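Local coordinates for lipoate-protein ligase 1 (Plasmodium falciparum, PDB 5T8U) that belongs to the lipoate-protein ligase family and holds lipoic acid in a pocket of its catalytic domain, which is related in fold to class II tRNA synthetases, at residues 31-35 and 255-261; 76-82 and 179-183; 105-111 and 163-169. All coordinates share one frame; numbering follows the deposited sequence.

Contact 1: residues 31-35 and 255-261; sequences FLLNN and NPEFLKY
Phe31 meets Asn255, Glu257 and Phe258 where helix 22-34, whose Leu33 packs on strands 150-159 and 162-170 of the large mixed sheet, is itself packed by the first turns of helix 256-266 from much later in the chain. The inner part is aromatic and close. A chi1 of -170° puts CG of Phe31 beside the carbonyl carbon and lays the ring alongside the start of helix 256-266, where CD1 arrives 4.1 Å from Phe258 CB. The next ring carbon, CE1, meets Asn255, whose CG lies 3.9 Å away at the ring edge, the amide plane turned 65° from the ring. Phenylalanine suits this place because a wide, flat, apolar group can reach across between two helices. Phe258 also has an edge-to-face meeting with Phe24, and Tyr42 meets the Phe31 ring in the same manner. Tyr261, one turn further on, lays CE2 4.4 Å from Phe31 CB.

Toward solvent the packing loosens and becomes polar. Glu257, extended beyond CG, carries its carboxylate to the Asn34-Asn35 end of the other segment, though the exact place of that group is doubtful. A carboxylate is at home in the first turn of a helix, where the positive end of the helix dipole would favour it. Asn255 is the N-cap of that helix, and its OD1 accepts from Glu257 N in a bond that is very short in the model. Asn35, in the other segment, folds back over Phe31, its ND2 donating to Phe31 O at 3.0 Å, in the carbonyl plane on a lone pair, while the same nitrogen sits 3.3 Å above the centre of the Phe31 ring.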
loop_
_atom_site.group_PDB
_atom_site.type_symbol
_atom_site.label_atom_id
_atom_site.label_comp_id
_atom_site.label_asym_id
_atom_site.label_seq_id
_atom_site.Cartn_x
_atom_site.Cartn_y
_atom_site.Cartn_z
ATOM N N PHE A 31 -8.701 -3.438 8.843
ATOM C CA PHE A 31 -9.162 -4.170 10.018
ATOM C C PHE A 31 -8.237 -5.338 10.330
ATOM O O PHE A 31 -8.001 -5.656 11.501
ATOM C CB PHE A 31 -10.593 -4.661 9.807
ATOM C CG PHE A 31 -11.227 -5.220 11.048
ATOM C CD1 PHE A 31 -12.054 -4.436 11.833
ATOM C CD2 PHE A 31 -10.987 -6.528 11.434
ATOM C CE1 PHE A 31 -12.634 -4.946 12.977
ATOM C CE2 PHE A 31 -11.564 -7.042 12.576
ATOM C CZ PHE A 31 -12.388 -6.252 13.348
ATOM N N LEU A 32 -7.704 -5.990 9.296
ATOM C CA LEU A 32 -6.756 -7.075 9.517
ATOM C C LEU A 32 -5.451 -6.546 10.095
ATOM O O LEU A 32 -4.885 -7.146 11.016
ATOM C CB LEU A 32 -6.502 -7.823 8.207
ATOM C CG LEU A 32 -7.738 -8.427 7.538
ATOM C CD1 LEU A 32 -7.430 -8.819 6.104
ATOM C CD2 LEU A 32 -8.245 -9.621 8.323
ATOM N N LEU A 33 -4.963 -5.417 9.573
ATOM C CA LEU A 33 -3.744 -4.822 10.111
ATOM C C LEU A 33 -3.933 -4.381 11.558
ATOM O O LEU A 33 -3.046 -4.583 12.397
ATOM C CB LEU A 33 -3.311 -3.639 9.245
ATOM C CG LEU A 33 -2.201 -2.753 9.819
ATOM C CD1 LEU A 33 -0.971 -3.572 10.182
ATOM C CD2 LEU A 33 -1.833 -1.654 8.837
ATOM N N ASN A 34 -5.074 -3.773 11.873
ATOM C CA ASN A 34 -5.315 -3.231 13.204
ATOM C C ASN A 34 -5.842 -4.262 14.196
ATOM O O ASN A 34 -6.029 -3.927 15.370
ATOM C CB ASN A 34 -6.292 -2.053 13.120
ATOM C CG ASN A 34 -5.657 -0.812 12.524
ATOM O OD1 ASN A 34 -6.194 -0.208 11.595
ATOM N ND2 ASN A 34 -4.504 -0.424 13.058
ATOM N N ASN A 35 -6.084 -5.502 13.762
ATOM C CA ASN A 35 -6.525 -6.560 14.664
ATOM C C ASN A 35 -5.766 -7.856 14.398
ATOM O O ASN A 35 -6.302 -8.948 14.613
ATOM C CB ASN A 35 -8.031 -6.798 14.540
ATOM C CG ASN A 35 -8.847 -5.605 14.996
ATOM O OD1 ASN A 35 -9.098 -5.430 16.188
ATOM N ND2 ASN A 35 -9.269 -4.778 14.047
ATOM N N ASN A 255 -18.493 -4.787 12.648
ATOM C CA ASN A 255 -17.859 -4.155 13.791
ATOM C C ASN A 255 -17.938 -2.632 13.661
ATOM O O ASN A 255 -17.870 -2.094 12.553
ATOM C CB ASN A 255 -16.401 -4.594 13.886
ATOM C CG ASN A 255 -15.711 -4.067 15.128
ATOM O OD1 ASN A 255 -15.396 -2.881 15.221
ATOM N ND2 ASN A 255 -15.461 -4.952 16.086
ATOM N N PRO A 256 -18.083 -1.910 14.779
ATOM C CA PRO A 256 -18.081 -0.441 14.684
ATOM C C PRO A 256 -16.774 0.114 14.152
ATOM O O PRO A 256 -16.781 1.129 13.445
ATOM C CB PRO A 256 -18.341 0.012 16.130
ATOM C CG PRO A 256 -18.895 -1.180 16.827
ATOM C CD PRO A 256 -18.276 -2.365 16.166
ATOM N N GLU A 257 -15.648 -0.522 14.479
ATOM C CA GLU A 257 -14.364 -0.099 13.931
ATOM C C GLU A 257 -14.359 -0.221 12.413
ATOM O O GLU A 257 -13.932 0.697 11.700
ATOM C CB GLU A 257 -13.244 -0.939 14.548
ATOM C CG GLU A 257 -11.857 -0.357 14.382
ATOM C CD GLU A 257 -10.778 -1.274 14.923
ATOM O OE1 GLU A 257 -11.072 -2.050 15.858
ATOM O OE2 GLU A 257 -9.639 -1.224 14.412
ATOM N N PHE A 258 -14.841 -1.354 11.897
ATOM C CA PHE A 258 -14.911 -1.547 10.454
ATOM C C PHE A 258 -15.744 -0.454 9.797
ATOM O O PHE A 258 -15.311 0.171 8.824
ATOM C CB PHE A 258 -15.489 -2.926 10.136
ATOM C CG PHE A 258 -15.478 -3.263 8.673
ATOM C CD1 PHE A 258 -14.397 -3.915 8.110
ATOM C CD2 PHE A 258 -16.546 -2.923 7.859
ATOM C CE1 PHE A 258 -14.380 -4.225 6.765
ATOM C CE2 PHE A 258 -16.534 -3.230 6.512
ATOM C CZ PHE A 258 -15.449 -3.882 5.965
ATOM N N LEU A 259 -16.953 -0.214 10.311
ATOM C CA LEU A 259 -17.792 0.846 9.762
ATOM C C LEU A 259 -17.105 2.203 9.851
ATOM O O LEU A 259 -17.298 3.055 8.976
ATOM C CB LEU A 259 -19.138 0.885 10.488
ATOM C CG LEU A 259 -20.104 -0.262 10.183
ATOM C CD1 LEU A 259 -21.287 -0.225 11.135
ATOM C CD2 LEU A 259 -20.584 -0.199 8.740
ATOM N N LYS A 260 -16.310 2.424 10.899
ATOM C CA LYS A 260 -15.533 3.655 10.996
ATOM C C LYS A 260 -14.570 3.780 9.822
ATOM O O LYS A 260 -14.556 4.796 9.116
ATOM C CB LYS A 260 -14.774 3.683 12.323
ATOM C CG LYS A 260 -14.043 4.986 12.614
ATOM C CD LYS A 260 -12.896 4.767 13.594
ATOM C CE LYS A 260 -13.377 4.205 14.927
ATOM N NZ LYS A 260 -12.242 3.846 15.819
ATOM N N TYR A 261 -13.753 2.747 9.597
ATOM C CA TYR A 261 -12.834 2.758 8.462
ATOM C C TYR A 261 -13.582 2.988 7.155
ATOM O O TYR A 261 -13.206 3.847 6.351
ATOM C CB TYR A 261 -12.058 1.441 8.403
ATOM C CG TYR A 261 -11.211 1.147 9.622
ATOM C CD1 TYR A 261 -10.758 2.169 10.447
ATOM C CD2 TYR A 261 -10.859 -0.158 9.944
ATOM C CE1 TYR A 261 -9.981 1.899 11.557
ATOM C CE2 TYR A 261 -10.084 -0.437 11.052
ATOM C CZ TYR A 261 -9.647 0.595 11.854
ATOM O OH TYR A 261 -8.876 0.321 12.959
#

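Contact 2: residues 76-82 and 179-183; sequences ECNLKNI and NKYLT
Asn78 N donates to Tyr181 O at 2.9 Å, nearly straight (166°) though tilted 31° from the carbonyl plane, and so ties the start of helix 79-84 to the end of the short, weakly bonded helix 178-181. Tyr181 O also receives Cys77 CA as a C-H donor at 3.3 Å and, weakly, Thr183 N, which closes an inverse gamma turn centred on Leu182. Glu76 O takes a CA-H contact from Leu182 and lies 3.3 Å from Thr183 CB.

Among the side chains, Tyr181 does most of the apolar work. Its CG stands beside the backbone N (chi1 -51°), which swings the ring along helix 79-84, and CD2 comes 4.0 Å from Ile82 CG1. A tyrosine fits here because its ring carbons can pack on isoleucine while its hydroxyl reaches Asp85 for a hydrogen bond. Asn81, at the more exposed margin, sets CB 3.6 Å from Lys180 O. Ile82 and Tyr181 also lie on Ile65 of strand 64-66 and on Val87, Tyr100 meets the tyrosine ring, and Cys77 follows them onto Ile65, so the joined helix ends are seated on the small three-stranded sheet.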
loop_
_atom_site.group_PDB
_atom_site.type_symbol
_atom_site.label_atom_id
_atom_site.label_comp_id
_atom_site.label_asym_id
_atom_site.label_seq_id
_atom_site.Cartn_x
_atom_site.Cartn_y
_atom_site.Cartn_z
ATOM N N GLU A 76 -2.612 14.424 -9.713
ATOM C CA GLU A 76 -2.494 13.103 -10.318
ATOM C C GLU A 76 -3.729 12.699 -11.107
ATOM O O GLU A 76 -3.610 11.967 -12.096
ATOM C CB GLU A 76 -2.234 12.049 -9.237
ATOM C CG GLU A 76 -1.311 12.505 -8.119
ATOM C CD GLU A 76 0.042 12.968 -8.620
ATOM O OE1 GLU A 76 0.395 12.639 -9.773
ATOM O OE2 GLU A 76 0.752 13.662 -7.862
ATOM N N CYS A 77 -4.910 13.155 -10.697
ATOM C CA CYS A 77 -6.169 12.691 -11.260
ATOM C C CYS A 77 -6.811 13.775 -12.113
ATOM O O CYS A 77 -6.746 14.963 -11.781
ATOM C CB CYS A 77 -7.138 12.275 -10.149
ATOM S SG CYS A 77 -6.423 11.176 -8.905
ATOM N N ASN A 78 -7.430 13.355 -13.218
ATOM C CA ASN A 78 -8.290 14.223 -14.019
ATOM C C ASN A 78 -9.730 13.898 -13.627
ATOM O O ASN A 78 -10.438 13.145 -14.293
ATOM C CB ASN A 78 -8.030 14.024 -15.510
ATOM C CG ASN A 78 -8.895 14.916 -16.377
ATOM O OD1 ASN A 78 -9.691 14.437 -17.182
ATOM N ND2 ASN A 78 -8.746 16.226 -16.209
ATOM N N LEU A 79 -10.156 14.497 -12.512
ATOM C CA LEU A 79 -11.399 14.095 -11.859
ATOM C C LEU A 79 -12.588 14.140 -12.810
ATOM O O LEU A 79 -13.507 13.319 -12.704
ATOM C CB LEU A 79 -11.657 14.995 -10.650
ATOM C CG LEU A 79 -10.563 14.994 -9.581
ATOM C CD1 LEU A 79 -10.757 16.154 -8.624
ATOM C CD2 LEU A 79 -10.551 13.673 -8.830
ATOM N N LYS A 80 -12.599 15.101 -13.736
ATOM C CA LYS A 80 -13.729 15.246 -14.648
ATOM C C LYS A 80 -14.054 13.927 -15.339
ATOM O O LYS A 80 -15.206 13.477 -15.344
ATOM C CB LYS A 80 -13.429 16.335 -15.679
ATOM N N ASN A 81 -13.042 13.288 -15.929
ATOM C CA ASN A 81 -13.274 12.030 -16.628
ATOM C C ASN A 81 -13.600 10.901 -15.663
ATOM O O ASN A 81 -14.308 9.958 -16.032
ATOM C CB ASN A 81 -12.055 11.674 -17.474
ATOM C CG ASN A 81 -11.674 12.786 -18.425
ATOM O OD1 ASN A 81 -12.061 13.938 -18.230
ATOM N ND2 ASN A 81 -10.920 12.452 -19.462
ATOM N N ILE A 82 -13.102 10.978 -14.429
ATOM C CA ILE A 82 -13.423 9.953 -13.446
ATOM C C ILE A 82 -14.911 9.981 -13.138
ATOM O O ILE A 82 -15.602 8.958 -13.222
ATOM C CB ILE A 82 -12.579 10.148 -12.177
ATOM C CG1 ILE A 82 -11.094 10.065 -12.518
ATOM C CG2 ILE A 82 -12.954 9.118 -11.126
ATOM C CD1 ILE A 82 -10.199 10.160 -11.318
ATOM N N ASN A 179 -4.706 6.364 -19.103
ATOM C CA ASN A 179 -4.379 7.751 -19.409
ATOM C C ASN A 179 -5.587 8.679 -19.357
ATOM O O ASN A 179 -5.404 9.900 -19.404
ATOM C CB ASN A 179 -3.718 7.833 -20.787
ATOM C CG ASN A 179 -2.293 7.309 -20.781
ATOM O OD1 ASN A 179 -1.519 7.597 -19.868
ATOM N ND2 ASN A 179 -1.944 6.529 -21.797
ATOM N N LYS A 180 -6.807 8.144 -19.266
ATOM C CA LYS A 180 -7.976 9.003 -19.112
ATOM C C LYS A 180 -8.096 9.562 -17.700
ATOM O O LYS A 180 -8.631 10.662 -17.518
ATOM C CB LYS A 180 -9.254 8.238 -19.455
ATOM C CG LYS A 180 -9.424 7.902 -20.925
ATOM C CD LYS A 180 -10.785 7.270 -21.171
ATOM C CE LYS A 180 -10.946 6.804 -22.609
ATOM N NZ LYS A 180 -12.271 6.158 -22.835
ATOM N N TYR A 181 -7.606 8.833 -16.700
ATOM C CA TYR A 181 -7.837 9.160 -15.298
ATOM C C TYR A 181 -6.608 9.704 -14.589
ATOM O O TYR A 181 -6.736 10.584 -13.735
ATOM C CB TYR A 181 -8.337 7.914 -14.556
ATOM C CG TYR A 181 -9.501 7.234 -15.245
ATOM C CD1 TYR A 181 -9.629 5.851 -15.235
ATOM C CD2 TYR A 181 -10.469 7.976 -15.909
ATOM C CE1 TYR A 181 -10.689 5.227 -15.866
ATOM C CE2 TYR A 181 -11.531 7.361 -16.543
ATOM C CZ TYR A 181 -11.637 5.987 -16.517
ATOM O OH TYR A 181 -12.696 5.373 -17.148
ATOM N N LEU A 182 -5.416 9.205 -14.918
ATOM C CA LEU A 182 -4.184 9.644 -14.263
ATOM C C LEU A 182 -3.701 10.934 -14.928
ATOM O O LEU A 182 -2.726 10.969 -15.681
ATOM C CB LEU A 182 -3.133 8.543 -14.322
ATOM C CG LEU A 182 -3.629 7.157 -13.897
ATOM C CD1 LEU A 182 -2.523 6.120 -14.031
ATOM C CD2 LEU A 182 -4.174 7.175 -12.474
ATOM N N THR A 183 -4.419 12.013 -14.621
ATOM C CA THR A 183 -4.201 13.330 -15.222
ATOM C C THR A 183 -3.838 13.224 -16.700
ATOM O O THR A 183 -4.570 12.622 -17.487
ATOM C CB THR A 183 -3.099 14.127 -14.476
ATOM O OG1 THR A 183 -3.179 15.510 -14.842
ATOM C CG2 THR A 183 -1.701 13.605 -14.798
#

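Contact 3: residues 105-111 and 163-169; sequences NVCFTFL and FLHHGTI. With LPA (lipoic acid), chain C.
Phe163 O receives the CA-H of Leu111 at 3.3 Å in an antiparallel ladder inside the large mixed sheet of the catalytic domain. Leu164 follows in a non-hydrogen-bonded pair with Leu111. The two leucines run side by side, CD2 of Leu111 packing 3.4 Å from CG of Leu164; with the Thr109 methyl they form a branched apolar patch under Leu32 and Leu33 of helix 22-34. His165 is hydrogen-bonded through its backbone in both directions to Phe110. Its side chain turns to the other face, toward helix 117-132, where the edge of the Phe108 ring meets its imidazole face in an offset edge-to-face pair, planes at 74°; Ser154 and Asn120 hold its nitrogens. His166 shares the face of Leu164, farther along toward the pocket, and rests CB 3.4 Å from Thr109 OG1, a hydroxyl bonded in turn by Trp59 and Glu29. The imidazole leans away from the strand pair so that ND1 lies 3.2 Å from C8 of lipoic acid, which sits at the ring edge, while NE2 is held by Thr94.

Gly167 leaves room for Phe108 and brings its C 3.4 Å from C7 of lipoic acid. With CG set between backbone N and carbonyl carbon (chi1 64°), the phenyl folds across the ladder until Gly167 CA is 3.8 Å from its centroid, a CH-pi contact over the face. This is the glycine-aromatic pairing known from antiparallel sheets. Thr168 returns to the pocket face, paired with Cys107, whose SG lies 4.0 Å from C8 of lipoic acid. Ile169 pairs with Val106 and sets CG1 3.7 Å from Phe108 CD2.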
loop_
_atom_site.group_PDB
_atom_site.type_symbol
_atom_site.label_atom_id
_atom_site.label_comp_id
_atom_site.label_asym_id
_atom_site.label_seq_id
_atom_site.Cartn_x
_atom_site.Cartn_y
_atom_site.Cartn_z
ATOM N N ASN A 105 -7.304 -7.086 -12.657
ATOM C CA ASN A 105 -6.097 -7.135 -11.845
ATOM C C ASN A 105 -6.435 -7.676 -10.465
ATOM O O ASN A 105 -7.551 -7.508 -9.967
ATOM C CB ASN A 105 -5.432 -5.753 -11.722
ATOM C CG ASN A 105 -6.197 -4.809 -10.813
ATOM O OD1 ASN A 105 -7.051 -4.048 -11.267
ATOM N ND2 ASN A 105 -5.883 -4.845 -9.522
ATOM N N VAL A 106 -5.450 -8.328 -9.857
ATOM C CA VAL A 106 -5.581 -8.892 -8.525
ATOM C C VAL A 106 -4.842 -7.992 -7.543
ATOM O O VAL A 106 -3.938 -7.234 -7.906
ATOM C CB VAL A 106 -5.038 -10.341 -8.471
ATOM C CG1 VAL A 106 -5.325 -10.991 -7.121
ATOM C CG2 VAL A 106 -5.634 -11.174 -9.600
ATOM N N CYS A 107 -5.243 -8.068 -6.276
ATOM C CA CYS A 107 -4.598 -7.337 -5.193
ATOM C C CYS A 107 -4.236 -8.318 -4.088
ATOM O O CYS A 107 -5.095 -9.071 -3.613
ATOM C CB CYS A 107 -5.503 -6.231 -4.634
ATOM S SG CYS A 107 -5.905 -4.911 -5.804
ATOM N N PHE A 108 -2.969 -8.296 -3.680
ATOM C CA PHE A 108 -2.456 -9.170 -2.637
ATOM C C PHE A 108 -2.020 -8.338 -1.439
ATOM O O PHE A 108 -1.553 -7.204 -1.586
ATOM C CB PHE A 108 -1.273 -10.008 -3.145
ATOM C CG PHE A 108 -0.068 -9.193 -3.526
ATOM C CD1 PHE A 108 0.913 -8.904 -2.593
ATOM C CD2 PHE A 108 0.087 -8.721 -4.819
ATOM C CE1 PHE A 108 2.026 -8.156 -2.939
ATOM C CE2 PHE A 108 1.198 -7.974 -5.172
ATOM C CZ PHE A 108 2.168 -7.692 -4.230
ATOM N N THR A 109 -2.173 -8.915 -0.249
ATOM C CA THR A 109 -1.802 -8.250 0.998
ATOM C C THR A 109 -1.114 -9.271 1.894
ATOM O O THR A 109 -1.762 -10.191 2.403
ATOM C CB THR A 109 -3.024 -7.653 1.695
ATOM O OG1 THR A 109 -3.666 -6.715 0.822
ATOM C CG2 THR A 109 -2.624 -6.949 2.991
ATOM N N PHE A 110 0.193 -9.109 2.080
ATOM C CA PHE A 110 0.952 -9.928 3.013
ATOM C C PHE A 110 1.037 -9.213 4.356
ATOM O O PHE A 110 1.413 -8.037 4.416
ATOM C CB PHE A 110 2.359 -10.201 2.482
ATOM C CG PHE A 110 2.395 -11.061 1.254
ATOM C CD1 PHE A 110 2.346 -12.442 1.358
ATOM C CD2 PHE A 110 2.495 -10.492 -0.004
ATOM C CE1 PHE A 110 2.385 -13.237 0.229
ATOM C CE2 PHE A 110 2.536 -11.285 -1.136
ATOM C CZ PHE A 110 2.480 -12.659 -1.018
ATOM N N LEU A 111 0.686 -9.921 5.427
ATOM C CA LEU A 111 0.869 -9.422 6.785
ATOM C C LEU A 111 1.834 -10.346 7.509
ATOM O O LEU A 111 1.704 -11.573 7.423
ATOM C CB LEU A 111 -0.456 -9.339 7.547
ATOM C CG LEU A 111 -1.603 -8.608 6.851
ATOM C CD1 LEU A 111 -2.825 -8.583 7.748
ATOM C CD2 LEU A 111 -1.195 -7.195 6.469
ATOM N N PHE A 163 3.644 -5.928 9.978
ATOM C CA PHE A 163 4.160 -5.354 8.745
ATOM C C PHE A 163 3.221 -5.729 7.609
ATOM O O PHE A 163 2.889 -6.910 7.437
ATOM C CB PHE A 163 5.578 -5.843 8.441
ATOM C CG PHE A 163 6.077 -5.436 7.084
ATOM C CD1 PHE A 163 6.482 -4.133 6.841
ATOM C CD2 PHE A 163 6.137 -6.355 6.050
ATOM C CE1 PHE A 163 6.940 -3.757 5.591
ATOM C CE2 PHE A 163 6.594 -5.984 4.800
ATOM C CZ PHE A 163 6.995 -4.684 4.570
ATOM N N LEU A 164 2.796 -4.724 6.844
ATOM C CA LEU A 164 1.821 -4.895 5.775
ATOM C C LEU A 164 2.469 -4.534 4.447
ATOM O O LEU A 164 2.864 -3.381 4.238
ATOM C CB LEU A 164 0.582 -4.032 6.024
ATOM C CG LEU A 164 -0.562 -4.139 5.008
ATOM C CD1 LEU A 164 -1.900 -3.898 5.686
ATOM C CD2 LEU A 164 -0.390 -3.151 3.868
ATOM N N HIS A 165 2.572 -5.516 3.556
ATOM C CA HIS A 165 3.081 -5.335 2.198
ATOM C C HIS A 165 1.947 -5.708 1.247
ATOM O O HIS A 165 1.711 -6.893 0.994
ATOM C CB HIS A 165 4.325 -6.195 1.965
ATOM C CG HIS A 165 4.730 -6.322 0.526
ATOM N ND1 HIS A 165 5.700 -7.205 0.106
ATOM C CD2 HIS A 165 4.305 -5.676 -0.586
ATOM C CE1 HIS A 165 5.851 -7.103 -1.203
ATOM N NE2 HIS A 165 5.015 -6.183 -1.647
ATOM N N HIS A 166 1.252 -4.706 0.711
ATOM C CA HIS A 166 0.127 -4.946 -0.184
ATOM C C HIS A 166 0.421 -4.332 -1.544
ATOM O O HIS A 166 0.844 -3.174 -1.634
ATOM C CB HIS A 166 -1.182 -4.394 0.399
ATOM C CG HIS A 166 -1.378 -2.923 0.199
ATOM N ND1 HIS A 166 -2.131 -2.408 -0.833
ATOM C CD2 HIS A 166 -0.938 -1.859 0.911
ATOM C CE1 HIS A 166 -2.138 -1.088 -0.756
ATOM N NE2 HIS A 166 -1.422 -0.730 0.295
ATOM N N GLY A 167 0.207 -5.123 -2.597
ATOM C CA GLY A 167 0.516 -4.710 -3.949
ATOM C C GLY A 167 -0.507 -5.244 -4.933
ATOM O O GLY A 167 -1.426 -5.981 -4.568
ATOM N N THR A 168 -0.318 -4.864 -6.193
ATOM C CA THR A 168 -1.221 -5.221 -7.275
ATOM C C THR A 168 -0.490 -6.081 -8.295
ATOM O O THR A 168 0.685 -5.843 -8.596
ATOM C CB THR A 168 -1.782 -3.972 -7.966
ATOM O OG1 THR A 168 -2.686 -4.359 -9.008
ATOM C CG2 THR A 168 -0.661 -3.130 -8.563
ATOM N N ILE A 169 -1.200 -7.083 -8.812
ATOM C CA ILE A 169 -0.742 -7.925 -9.911
ATOM C C ILE A 169 -1.660 -7.672 -11.098
ATOM O O ILE A 169 -2.879 -7.545 -10.933
ATOM C CB ILE A 169 -0.747 -9.418 -9.521
ATOM C CG1 ILE A 169 0.224 -9.670 -8.363
ATOM C CG2 ILE A 169 -0.391 -10.293 -10.724
ATOM C CD1 ILE A 169 0.136 -11.068 -7.775
HETATM C C1 LPA C . 3.266 2.005 -6.842
HETATM O O1 LPA C . 3.442 1.638 -8.033
HETATM C C2 LPA C . 2.650 1.041 -5.831
HETATM O O2 LPA C . 3.600 3.166 -6.484
HETATM C C3 LPA C . 1.186 0.807 -6.192
HETATM C C4 LPA C . 0.457 0.152 -5.020
HETATM C C5 LPA C . -1.047 0.209 -5.285
HETATM C C6 LPA C . -1.767 -0.271 -4.180
HETATM S S6 LPA C . -3.206 0.278 -4.224
HETATM C C7 LPA C . -1.919 -2.241 -4.258
HETATM C C8 LPA C . -3.374 -2.657 -3.755
HETATM S S8 LPA C . -4.288 -1.102 -3.432
#

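Overall arrangement
Contact 3 is the central piece, its centre about 7 Å from that of the chain, and supplies Cys107, His166, Gly167 and Thr168 to the lipoic acid pocket. Contact 1 adjoins it through helix 22-34, about 18 Å between centres, and the two touch directly: Leu32 CB packs 3.8 Å from Leu111 CD1, and Leu33 CB 3.8 Å from Leu164 CD1. Contact 2 stands apart, about 11 Å from contact 3 and about 18 Å from contact 1 at the nearest atoms, yet the side chain of Leu182 is about 10 Å from lipoic acid. Along the chain the three are nested: contact 1 closes the widest loop, contact 2 lies within it, and contact 3 is innermost.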